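Side-chain contact in maleylacetate reductase (Agrobacterium tumefaciens, PDB 3HL0), which probably reduces maleylacetate to 3-oxoadipate with NADH, and binds NAD and a metal ion as an iron-containing alcohol dehydrogenase family member: residues L309-G312 against A313-D317. Residues are numbered along the deposited sequence; the frame is centred on the assembly and turned at random.
Sequences LGVG and ADDLD
Gly312 and Asp315 make a local, reciprocal i to i+3 contact where the loop after helix 289-300 turns into helix 316-323. It illustrates how an acidic side chain can reach back to a backbone N-H near the start of a helix. The Asp315 amide donates to Gly312 O (N to O 2.9 Å), closing a type I turn over Ala313 and Asp314. In return, Gly312 N donates to Asp315 OD2 at 2.8 Å and nearly straight, at 163°. It meets that oxygen on its anti side, 25° out of the carboxylate plane. This bond resembles the side-chain-to-backbone half of a capping box, Gly312 having no side chain to supply the other half. Asp315 CG stands beside its own backbone N, anti to the carbonyl carbon (chi1 -68°), which swings the carboxylate back along the loop. A water sits 2.8 Å from Asp315 OD2 and 2.7 Å from Gly310 O, placed to donate to either; other acceptors compete for its protons.

An apolar contact accompanies the polar one. Val311 CG1 lies 3.9 Å from Leu316 CD2, the two side chains crossing at about a right angle; this i to i+5 pairing resembles a hydrophobic staple. The same methyl meets Asp315 CB at 3.9 Å, the valine crossing the aspartate at a slant.

Gly310 O also forms a hydrogen bond with His213 NE2 of the second subunit, linking this loop to that subunit. Within the chain, Val311 and Asp315 rest on Leu251 of helix 239-251, while Leu316 packs on Gln344 and Phe347 of helix 336-348.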
ATOM      1  N   LEU A 309       5.074  12.457  -2.178  1.00 10.10           N
ATOM      2  CA  LEU A 309       4.106  11.741  -1.327  1.00  9.65           C
ATOM      3  C   LEU A 309       2.714  12.338  -1.370  1.00 10.38           C
ATOM      4  O   LEU A 309       1.828  11.883  -0.677  1.00 10.95           O
ATOM      5  CB  LEU A 309       4.598  11.586   0.142  1.00  9.31           C
ATOM      6  CG  LEU A 309       6.009  11.010   0.268  1.00  9.35           C
ATOM      7  CD1 LEU A 309       6.289  10.765   1.783  1.00 10.89           C
ATOM      8  CD2 LEU A 309       6.203   9.716  -0.553  1.00 10.31           C
ATOM      9  N   GLY A 310       2.546  13.355  -2.217  1.00 11.73           N
ATOM     10  CA  GLY A 310       1.228  14.011  -2.415  1.00 12.23           C
ATOM     11  C   GLY A 310       0.994  15.184  -1.481  1.00 12.31           C
ATOM     12  O   GLY A 310      -0.103  15.720  -1.446  1.00 13.14           O
ATOM     13  N   VAL A 311       2.013  15.607  -0.715  1.00 10.83           N
ATOM     14  CA  VAL A 311       1.851  16.806   0.099  1.00 10.40           C
ATOM     15  C   VAL A 311       1.850  18.042  -0.838  1.00 10.29           C
ATOM     16  O   VAL A 311       2.696  18.160  -1.719  1.00 12.26           O
ATOM     17  CB  VAL A 311       3.007  16.917   1.131  1.00  9.83           C
ATOM     18  CG1 VAL A 311       2.873  18.208   2.012  1.00 10.68           C
ATOM     19  CG2 VAL A 311       3.019  15.664   2.008  1.00 10.82           C
ATOM     20  N   GLY A 312       0.914  18.954  -0.586  1.00 11.66           N
ATOM     21  CA  GLY A 312       0.889  20.212  -1.340  1.00 13.03           C
ATOM     22  C   GLY A 312       1.576  21.338  -0.606  1.00 12.79           C
ATOM     23  O   GLY A 312       1.656  21.315   0.636  1.00 13.45           O
ATOM     24  N   ALA A 313       2.021  22.335  -1.378  1.00 13.40           N
ATOM     25  CA  ALA A 313       2.584  23.548  -0.753  1.00 13.99           C
ATOM     26  C   ALA A 313       1.624  24.196   0.274  1.00 14.53           C
ATOM     27  O   ALA A 313       2.084  24.705   1.305  1.00 15.32           O
ATOM     28  CB  ALA A 313       3.070  24.529  -1.809  1.00 15.03           C
ATOM     29  N   ASP A 314       0.299  24.084   0.064  1.00 14.84           N
ATOM     30  CA  ASP A 314      -0.673  24.644   1.007  1.00 16.78           C
ATOM     31  C   ASP A 314      -0.884  23.828   2.290  1.00 15.94           C
ATOM     32  O   ASP A 314      -1.590  24.253   3.218  1.00 18.67           O
ATOM     33  CB  ASP A 314      -2.018  24.920   0.315  1.00 18.07           C
ATOM     34  CG  ASP A 314      -2.617  23.679  -0.331  1.00 25.32           C
ATOM     35  OD1 ASP A 314      -1.934  22.634  -0.526  1.00 30.01           O
ATOM     36  OD2 ASP A 314      -3.810  23.753  -0.689  1.00 30.67           O
ATOM     37  N   ASP A 315      -0.246  22.659   2.374  1.00 13.14           N
ATOM     38  CA  ASP A 315      -0.293  21.846   3.587  1.00 13.70           C
ATOM     39  C   ASP A 315       0.813  22.211   4.573  1.00 13.12           C
ATOM     40  O   ASP A 315       0.746  21.843   5.749  1.00 14.67           O
ATOM     41  CB  ASP A 315      -0.095  20.358   3.224  1.00 12.91           C
ATOM     42  CG  ASP A 315      -1.277  19.756   2.428  1.00 16.43           C
ATOM     43  OD1 ASP A 315      -2.437  20.038   2.816  1.00 18.21           O
ATOM     44  OD2 ASP A 315      -1.003  18.988   1.449  1.00 17.55           O
ATOM     45  N   LEU A 316       1.806  22.961   4.122  1.00 12.45           N
ATOM     46  CA  LEU A 316       3.026  23.117   4.947  1.00 12.96           C
ATOM     47  C   LEU A 316       2.799  24.010   6.161  1.00 13.61           C
ATOM     48  O   LEU A 316       3.225  23.693   7.262  1.00 13.41           O
ATOM     49  CB  LEU A 316       4.174  23.635   4.063  1.00 13.21           C
ATOM     50  CG  LEU A 316       4.514  22.740   2.876  1.00 14.24           C
ATOM     51  CD1 LEU A 316       5.639  23.352   2.083  1.00 16.05           C
ATOM     52  CD2 LEU A 316       4.865  21.283   3.393  1.00 13.77           C
ATOM     53  N   ASP A 317       2.052  25.086   5.981  1.00 14.23           N
ATOM     54  CA  ASP A 317       1.739  25.961   7.140  1.00 16.04           C
ATOM     55  C   ASP A 317       0.875  25.241   8.192  1.00 16.67           C
ATOM     56  O   ASP A 317       1.220  25.269   9.372  1.00 16.85           O
ATOM     57  CB  ASP A 317       1.112  27.317   6.704  1.00 16.28           C
ATOM     58  CG  ASP A 317       2.116  28.264   6.057  1.00 22.88           C
ATOM     59  OD1 ASP A 317       3.306  28.303   6.442  1.00 25.59           O
ATOM     60  OD2 ASP A 317       1.720  29.034   5.143  1.00 29.00           O
TER
HETATM   61  O   HOH W   1      -2.032  16.819   0.092  1.00 19.64           O